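Local coordinates for PHOX (Pseudomonas fluorescens, PDB 4A9V), which hydrolyses phosphate monoesters as an alkaline phosphatase of the PhoX family, using a complex iron-calcium cofactor carried by a beta-propeller, at residues T197-S202 with R223-H228; G201-Q206 with R233-K238. One frame throughout, in Å; residues are numbered along the deposited sequence.

How the contacts relate
Both contacts belong to the long excursion that joins strand 189-193 to strand 249-252 of the beta-propeller, and both start from the same loop, sharing Gly201 and Ser202. Contact 1 is partly buried and lies nearer the centre of the chain, with the side chain of Asp198 about 9 Å from the bound mu-oxo-diiron; its chemistry is mixed, a salt bridge at one end giving way to sulfur, aromatic rings and bridging water. Contact 2, though farther from the chain centre and away from the metal sites, is mostly buried, with the exposed Ser203 and Ala237 at its margin, and relies on backbone pairing and one carboxylate. Phe234 joins them, its ring packing against Phe200 and edge-to-face with Trp227.

Contact 1 (T197-S202 with R223-H228); sequences TDCFGS and REINWH
A loop-to-loop contact within the excursion between strands 189-193 and 249-252 of the PhoX beta-propeller brings the 3-10 turn at Asp198 and Cys199, and the loop after it, against 223-228. Asp198 holds Arg223 twice. Its backbone O accepts from Arg223 N on a lone pair, and its carboxylate forms a salt bridge in which Asp198 OD1 lies 2.9 Å from Arg223 NE. OD1 is in the guanidinium plane, yet NE meets it from above the carboxylate, the two planes being 63° apart. The Arg223 chain, bent at chi3 (-60°), turns NE back to this oxygen. Water 1 bridges OD1 and Thr197 OG1. Farther along, CG1 of Ile225 packs against Asp198 O, while Cys199 SG sits obliquely on the Trp227 six-membered ring, 3.5 Å from Trp227 CZ3, a sulfur-aromatic contact. Helix 107-115 also packs on this indole. At the far end, water 2 donates to Cys199 O and accepts from His228 N, and lies in the imidazole plane, 2.8 Å from His228 ND1. Gly201 CA makes a CH-pi contact over one His228 face, 3.7 Å from the ring centroid and 17° off its normal.

Contact 2 (G201-Q206 with R233-K238); sequences GSSNAQ and RFDMAK
OD1 of Asp235 is gripped by two backbone amides, Ser203 N and Ala237 N, each 3.0 Å away and approaching from opposite faces of the carboxylate plane. The bond from Ala237 closes an Asx turn within 233-238, while the one from Ser203 crosses to the other loop. Asp235 OD2 takes a further bond on its syn lone pair from Ser203 OG at 2.8 Å, so Ser203 holds both carboxylate oxygens, one through its amide and one through its hydroxyl. With CG anti to the backbone N (chi1 -179°), the Asp235 carboxylate is carried across to Ser203. Replacing this aspartate by alanine is likely to leave the Ser203 and Ala237 amides without their shared acceptor and the Ser203 hydroxyl free to turn. Beside this grip the two loops, both from the link between strands 189-193 and 249-252 of the beta-propeller, form a single beta bridge, Gly201 with Asp235: Gly201 N donates to Phe234 O at 3.0 Å and Met236 N to Gly201 O at 2.8 Å, both nearly straight. CG of Met236 packs against the same Gly201 O, 3.3 Å away. Ser202 OG, hydrogen-bonded to Gln207 and accepting from Asn204 N in an ST turn, lies 3.5 Å from the methyl CB of Ala237.

Contact 1 (T197-S202 with R223-H228)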
ATOM      1  N   THR A 197      -1.192 -11.320  -8.776  1.00  7.47           N
ATOM      2  CA  THR A 197      -0.914 -12.154  -9.939  1.00  7.83           C
ATOM      3  C   THR A 197       0.352 -12.980  -9.761  1.00  7.83           C
ATOM      4  O   THR A 197       0.472 -14.049 -10.356  1.00  9.23           O
ATOM      5  CB  THR A 197      -0.781 -11.299 -11.211  1.00  9.33           C
ATOM      6  OG1 THR A 197       0.175 -10.261 -10.982  1.00 10.03           O
ATOM      7  CG2 THR A 197      -2.107 -10.666 -11.582  1.00 10.16           C
ATOM      8  N   ASP A 198       1.280 -12.501  -8.933  1.00  8.09           N
ATOM      9  CA  ASP A 198       2.546 -13.200  -8.685  1.00  8.66           C
ATOM     10  C   ASP A 198       2.304 -14.619  -8.184  1.00  8.13           C
ATOM     11  O   ASP A 198       3.163 -15.490  -8.331  1.00  9.44           O
ATOM     12  CB  ASP A 198       3.364 -12.458  -7.626  1.00  9.54           C
ATOM     13  CG  ASP A 198       3.909 -11.128  -8.109  1.00 12.01           C
ATOM     14  OD1 ASP A 198       3.622 -10.720  -9.255  1.00 13.56           O
ATOM     15  OD2 ASP A 198       4.635 -10.487  -7.319  1.00 13.73           O
ATOM     16  N   CYS A 199       1.185 -14.806  -7.490  1.00  7.54           N
ATOM     17  CA  CYS A 199       0.901 -16.033  -6.753  1.00  8.25           C
ATOM     18  C   CYS A 199       0.336 -17.142  -7.627  1.00  7.77           C
ATOM     19  O   CYS A 199       0.161 -18.259  -7.156  1.00  9.06           O
ATOM     20  CB  CYS A 199      -0.081 -15.725  -5.627  1.00  8.92           C
ATOM     21  SG  CYS A 199       0.553 -14.550  -4.424  1.00  9.92           S
ATOM     22  N   PHE A 200      -0.011 -16.812  -8.869  1.00  7.74           N
ATOM     23  CA  PHE A 200      -0.635 -17.771  -9.774  1.00  8.27           C
ATOM     24  C   PHE A 200       0.382 -18.319 -10.761  1.00  8.59           C
ATOM     25  O   PHE A 200       1.355 -17.657 -11.106  1.00  9.23           O
ATOM     26  CB  PHE A 200      -1.789 -17.101 -10.518  1.00  8.37           C
ATOM     27  CG  PHE A 200      -2.955 -16.762  -9.630  1.00  7.82           C
ATOM     28  CD1 PHE A 200      -2.933 -15.628  -8.828  1.00  7.82           C
ATOM     29  CD2 PHE A 200      -4.040 -17.621  -9.531  1.00  8.21           C
ATOM     30  CE1 PHE A 200      -3.965 -15.370  -7.947  1.00  8.17           C
ATOM     31  CE2 PHE A 200      -5.076 -17.368  -8.653  1.00  9.20           C
ATOM     32  CZ  PHE A 200      -5.029 -16.246  -7.846  1.00  8.76           C
ATOM     33  N   GLY A 201       0.179 -19.561 -11.164  1.00  9.22           N
ATOM     34  CA  GLY A 201       0.982 -20.159 -12.219  1.00 10.50           C
ATOM     35  C   GLY A 201       0.143 -21.163 -12.970  1.00 10.01           C
ATOM     36  O   GLY A 201      -1.081 -21.115 -12.896  1.00 10.40           O
ATOM     37  N   SER A 202       0.786 -22.078 -13.681  1.00 10.26           N
ATOM     38  CA  SER A 202       0.059 -23.142 -14.329  1.00  9.61           C
ATOM     39  C   SER A 202       0.903 -24.399 -14.349  1.00 11.97           C
ATOM     40  O   SER A 202       2.128 -24.335 -14.490  1.00 12.88           O
ATOM     41  CB  SER A 202      -0.317 -22.756 -15.758  1.00 12.71           C
ATOM     42  OG  SER A 202      -0.992 -23.829 -16.389  1.00 12.25           O
ATOM     43  N   ARG A 223       5.670 -15.689 -10.000  1.00 10.66           N
ATOM     44  CA  ARG A 223       6.833 -14.843  -9.736  1.00 10.95           C
ATOM     45  C   ARG A 223       7.639 -15.380  -8.554  1.00 11.15           C
ATOM     46  O   ARG A 223       7.692 -14.769  -7.490  1.00 12.33           O
ATOM     47  CB  ARG A 223       6.442 -13.380  -9.538  1.00 12.65           C
ATOM     48  CG  ARG A 223       7.605 -12.427  -9.777  1.00 15.68           C
ATOM     49  CD  ARG A 223       7.213 -10.964  -9.635  1.00 23.57           C
ATOM     50  NE  ARG A 223       6.163 -10.579 -10.575  1.00 31.35           N
ATOM     51  CZ  ARG A 223       6.376  -9.916 -11.708  1.00160.70           C
ATOM     52  NH1 ARG A 223       7.594  -9.872 -12.233  1.00 52.29           N
ATOM     53  NH2 ARG A 223       5.350  -9.400 -12.378  1.00188.03           N
ATOM     54  N   GLU A 224       8.202 -16.569  -8.740  0.50 12.17           N
ATOM     55  CA  GLU A 224       8.955 -17.248  -7.694  0.50 13.17           C
ATOM     56  C   GLU A 224       8.133 -17.370  -6.414  0.50 12.71           C
ATOM     57  O   GLU A 224       8.680 -17.380  -5.314  0.50 13.45           O
ATOM     58  CB  GLU A 224      10.281 -16.522  -7.431  0.50 16.54           C
ATOM     59  CG  GLU A 224      11.185 -16.466  -8.656  0.50 20.48           C
ATOM     60  CD  GLU A 224      12.455 -15.661  -8.436  0.50 43.47           C
ATOM     61  OE1 GLU A 224      12.712 -15.241  -7.289  0.50 89.90           O
ATOM     62  OE2 GLU A 224      13.233 -15.511  -9.403  0.50116.67           O
ATOM     63  N   ILE A 225       6.841 -17.643  -6.579  1.00 10.82           N
ATOM     64  CA  ILE A 225       5.959 -17.936  -5.452  1.00 10.05           C
ATOM     65  C   ILE A 225       5.692 -19.449  -5.339  1.00  9.94           C
ATOM     66  O   ILE A 225       5.848 -20.038  -4.262  1.00 10.43           O
ATOM     67  CB  ILE A 225       4.635 -17.143  -5.567  1.00  9.63           C
ATOM     68  CG1 ILE A 225       4.906 -15.637  -5.592  1.00 11.47           C
ATOM     69  CG2 ILE A 225       3.687 -17.510  -4.440  1.00  9.77           C
ATOM     70  CD1 ILE A 225       5.708 -15.131  -4.416  1.00 12.60           C
ATOM     71  N   ASN A 226       5.296 -20.073  -6.447  1.00  9.89           N
ATOM     72  CA  ASN A 226       5.254 -21.524  -6.561  1.00 10.24           C
ATOM     73  C   ASN A 226       4.365 -22.160  -5.493  1.00 10.08           C
ATOM     74  O   ASN A 226       4.712 -23.159  -4.856  1.00 11.48           O
ATOM     75  CB  ASN A 226       6.677 -22.078  -6.573  1.00 12.62           C
ATOM     76  CG  ASN A 226       7.461 -21.603  -7.785  1.00 14.33           C
ATOM     77  OD1 ASN A 226       6.897 -21.448  -8.867  1.00 17.72           O
ATOM     78  ND2 ASN A 226       8.715 -21.227  -7.574  1.00 17.27           N
ATOM     79  N   TRP A 227       3.141 -21.642  -5.425  1.00  9.22           N
ATOM     80  CA  TRP A 227       2.054 -22.289  -4.697  1.00  9.52           C
ATOM     81  C   TRP A 227       1.325 -23.301  -5.545  1.00 10.14           C
ATOM     82  O   TRP A 227       0.862 -24.323  -5.042  1.00 10.44           O
ATOM     83  CB  TRP A 227       1.058 -21.243  -4.214  1.00  9.40           C
ATOM     84  CG  TRP A 227       1.612 -20.295  -3.192  1.00  8.79           C
ATOM     85  CD1 TRP A 227       2.823 -20.382  -2.510  1.00 10.13           C
ATOM     86  CD2 TRP A 227       0.955 -19.106  -2.675  1.00  8.30           C
ATOM     87  NE1 TRP A 227       2.944 -19.353  -1.617  1.00  9.33           N
ATOM     88  CE2 TRP A 227       1.888 -18.508  -1.727  1.00  8.62           C
ATOM     89  CE3 TRP A 227      -0.192 -18.417  -3.015  1.00  8.20           C
ATOM     90  CZ2 TRP A 227       1.617 -17.312  -1.098  1.00  8.94           C
ATOM     91  CZ3 TRP A 227      -0.461 -17.217  -2.374  1.00  8.64           C
ATOM     92  CH2 TRP A 227       0.427 -16.672  -1.444  1.00  9.52           C
ATOM     93  N   HIS A 228       1.189 -23.015  -6.835  1.00 10.21           N
ATOM     94  CA  HIS A 228       0.356 -23.825  -7.720  1.00  9.89           C
ATOM     95  C   HIS A 228       0.729 -25.287  -7.853  1.00 11.24           C
ATOM     96  O   HIS A 228      -0.147 -26.100  -8.129  1.00 12.32           O
ATOM     97  CB  HIS A 228       0.252 -23.173  -9.099  1.00 11.37           C
ATOM     98  CG  HIS A 228       1.574 -23.052  -9.817  1.00 10.65           C
ATOM     99  ND1 HIS A 228       2.441 -22.040  -9.584  1.00 11.72           N
ATOM    100  CD2 HIS A 228       2.156 -23.854 -10.791  1.00 12.59           C
ATOM    101  CE1 HIS A 228       3.546 -22.228 -10.330  1.00 12.79           C
ATOM    102  NE2 HIS A 228       3.371 -23.337 -11.068  1.00 14.03           N
TER
HETATM  103  O   HOH W   1       2.590 -11.260 -11.779  1.00 17.95           O
HETATM  104  O   HOH W   2       2.090 -20.177  -7.564  1.00 12.01           O

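Contact 2 (G201-Q206 with R233-K238)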
ATOM      1  N   GLY A 201       0.179 -19.561 -11.164  1.00  9.22           N
ATOM      2  CA  GLY A 201       0.982 -20.159 -12.219  1.00 10.50           C
ATOM      3  C   GLY A 201       0.143 -21.163 -12.970  1.00 10.01           C
ATOM      4  O   GLY A 201      -1.081 -21.115 -12.896  1.00 10.40           O
ATOM      5  N   SER A 202       0.786 -22.078 -13.681  1.00 10.26           N
ATOM      6  CA  SER A 202       0.059 -23.142 -14.329  1.00  9.61           C
ATOM      7  C   SER A 202       0.903 -24.399 -14.349  1.00 11.97           C
ATOM      8  O   SER A 202       2.128 -24.335 -14.490  1.00 12.88           O
ATOM      9  CB  SER A 202      -0.317 -22.756 -15.758  1.00 12.71           C
ATOM     10  OG  SER A 202      -0.992 -23.829 -16.389  1.00 12.25           O
ATOM     11  N   SER A 203       0.239 -25.542 -14.233  1.00 11.21           N
ATOM     12  CA  SER A 203       0.893 -26.825 -14.428  1.00 12.75           C
ATOM     13  C   SER A 203       1.282 -27.053 -15.887  1.00 13.63           C
ATOM     14  O   SER A 203       2.057 -27.951 -16.180  1.00 17.33           O
ATOM     15  CB  SER A 203       0.001 -27.958 -13.925  1.00 15.51           C
ATOM     16  OG  SER A 203      -1.332 -27.828 -14.381  1.00 17.07           O
ATOM     17  N   ASN A 204       0.738 -26.244 -16.791  1.00 12.70           N
ATOM     18  CA  ASN A 204       1.146 -26.245 -18.195  1.00 13.51           C
ATOM     19  C   ASN A 204       2.106 -25.095 -18.481  1.00 12.74           C
ATOM     20  O   ASN A 204       1.704 -23.933 -18.493  1.00 13.23           O
ATOM     21  CB  ASN A 204      -0.098 -26.110 -19.070  1.00 14.51           C
ATOM     22  CG  ASN A 204       0.216 -26.102 -20.554  1.00 13.62           C
ATOM     23  OD1 ASN A 204       1.368 -26.251 -20.969  1.00 16.98           O
ATOM     24  ND2 ASN A 204      -0.806 -25.854 -21.361  1.00 16.27           N
ATOM     25  N   ALA A 205       3.384 -25.408 -18.659  1.00 13.97           N
ATOM     26  CA  ALA A 205       4.389 -24.373 -18.860  1.00 16.01           C
ATOM     27  C   ALA A 205       4.109 -23.546 -20.116  1.00 16.03           C
ATOM     28  O   ALA A 205       4.593 -22.418 -20.235  1.00 18.53           O
ATOM     29  CB  ALA A 205       5.777 -24.989 -18.932  1.00 19.38           C
ATOM     30  N   GLN A 206       3.362 -24.120 -21.060  1.00 16.34           N
ATOM     31  CA  GLN A 206       2.999 -23.419 -22.297  1.00 19.20           C
ATOM     32  C   GLN A 206       1.555 -22.908 -22.249  1.00 14.40           C
ATOM     33  O   GLN A 206       0.928 -22.663 -23.283  1.00 16.03           O
ATOM     34  CB  GLN A 206       3.196 -24.341 -23.504  1.00 32.58           C
ATOM     35  CG  GLN A 206       4.587 -24.961 -23.588  1.00 92.23           C
ATOM     36  CD  GLN A 206       5.502 -24.239 -24.565  1.00163.55           C
ATOM     37  OE1 GLN A 206       5.045 -23.713 -25.585  1.00 75.36           O
ATOM     38  NE2 GLN A 206       6.809 -24.361 -24.348  1.00172.27           N
ATOM     39  N   ARG A 233      -5.827 -24.255  -6.434  1.00 10.34           N
ATOM     40  CA  ARG A 233      -6.561 -23.002  -6.526  1.00  9.84           C
ATOM     41  C   ARG A 233      -5.769 -21.962  -7.327  1.00  9.11           C
ATOM     42  O   ARG A 233      -6.347 -21.080  -7.952  1.00  9.56           O
ATOM     43  CB  ARG A 233      -6.883 -22.482  -5.124  1.00 10.18           C
ATOM     44  CG  ARG A 233      -7.755 -21.237  -5.109  1.00  9.45           C
ATOM     45  CD  ARG A 233      -8.432 -21.011  -3.768  1.00  9.33           C
ATOM     46  NE  ARG A 233      -7.490 -20.680  -2.703  1.00  9.64           N
ATOM     47  CZ  ARG A 233      -7.358 -19.465  -2.182  1.00  9.38           C
ATOM     48  NH1 ARG A 233      -7.770 -18.402  -2.860  1.00  9.20           N
ATOM     49  NH2 ARG A 233      -6.789 -19.312  -0.997  1.00  9.68           N
ATOM     50  N   PHE A 234      -4.448 -22.087  -7.289  1.00  8.79           N
ATOM     51  CA  PHE A 234      -3.538 -21.144  -7.926  1.00  8.70           C
ATOM     52  C   PHE A 234      -3.022 -21.624  -9.285  1.00  8.81           C
ATOM     53  O   PHE A 234      -2.183 -20.959  -9.906  1.00  9.54           O
ATOM     54  CB  PHE A 234      -2.371 -20.858  -6.979  1.00  8.67           C
ATOM     55  CG  PHE A 234      -2.796 -20.160  -5.712  1.00  8.42           C
ATOM     56  CD1 PHE A 234      -3.070 -18.808  -5.714  1.00  9.06           C
ATOM     57  CD2 PHE A 234      -3.154 -20.891  -4.593  1.00  9.06           C
ATOM     58  CE1 PHE A 234      -3.633 -18.194  -4.612  1.00 10.16           C
ATOM     59  CE2 PHE A 234      -3.719 -20.283  -3.482  1.00 10.67           C
ATOM     60  CZ  PHE A 234      -3.979 -18.935  -3.502  1.00 10.54           C
ATOM     61  N   ASP A 235      -3.523 -22.780  -9.733  1.00  8.80           N
ATOM     62  CA  ASP A 235      -3.154 -23.362 -11.023  1.00 10.26           C
ATOM     63  C   ASP A 235      -4.146 -22.927 -12.094  1.00  9.77           C
ATOM     64  O   ASP A 235      -5.299 -23.372 -12.113  1.00 10.20           O
ATOM     65  CB  ASP A 235      -3.138 -24.884 -10.896  1.00 10.09           C
ATOM     66  CG  ASP A 235      -2.730 -25.587 -12.181  1.00 11.00           C
ATOM     67  OD1 ASP A 235      -2.513 -24.909 -13.213  1.00 12.21           O
ATOM     68  OD2 ASP A 235      -2.592 -26.826 -12.133  1.00 14.88           O
ATOM     69  N   MET A 236      -3.696 -22.019 -12.956  1.00  9.68           N
ATOM     70  CA  MET A 236      -4.543 -21.445 -13.997  1.00 10.54           C
ATOM     71  C   MET A 236      -5.032 -22.455 -15.032  1.00 10.50           C
ATOM     72  O   MET A 236      -5.991 -22.170 -15.749  1.00 11.83           O
ATOM     73  CB  MET A 236      -3.805 -20.313 -14.707  1.00  9.73           C
ATOM     74  CG  MET A 236      -3.518 -19.120 -13.816  1.00 10.89           C
ATOM     75  SD  MET A 236      -5.006 -18.158 -13.488  1.00 11.45           S
ATOM     76  CE  MET A 236      -5.361 -17.480 -15.106  1.00 11.29           C
ATOM     77  N   ALA A 237      -4.392 -23.620 -15.116  1.00 11.79           N
ATOM     78  CA  ALA A 237      -4.875 -24.681 -16.002  1.00 12.25           C
ATOM     79  C   ALA A 237      -6.201 -25.232 -15.484  1.00 14.31           C
ATOM     80  O   ALA A 237      -6.938 -25.877 -16.228  1.00 16.35           O
ATOM     81  CB  ALA A 237      -3.844 -25.796 -16.128  1.00 15.42           C
ATOM     82  N   LYS A 238      -6.402 -25.139 -14.171  1.00 11.62           N
ATOM     83  CA  LYS A 238      -7.564 -25.733 -13.511  1.00 13.32           C
ATOM     84  C   LYS A 238      -8.605 -24.692 -13.100  1.00 12.32           C
ATOM     85  O   LYS A 238      -9.807 -24.950 -13.165  1.00 15.77           O
ATOM     86  CB  LYS A 238      -7.114 -26.534 -12.286  1.00 15.44           C
ATOM     87  CG  LYS A 238      -6.220 -27.711 -12.630  1.00 18.41           C
ATOM     88  CD  LYS A 238      -5.719 -28.449 -11.397  1.00 25.92           C
ATOM     89  CE  LYS A 238      -5.137 -29.810 -11.755  1.00 56.30           C
ATOM     90  NZ  LYS A 238      -4.734 -30.581 -10.545  1.00 90.11           N
TER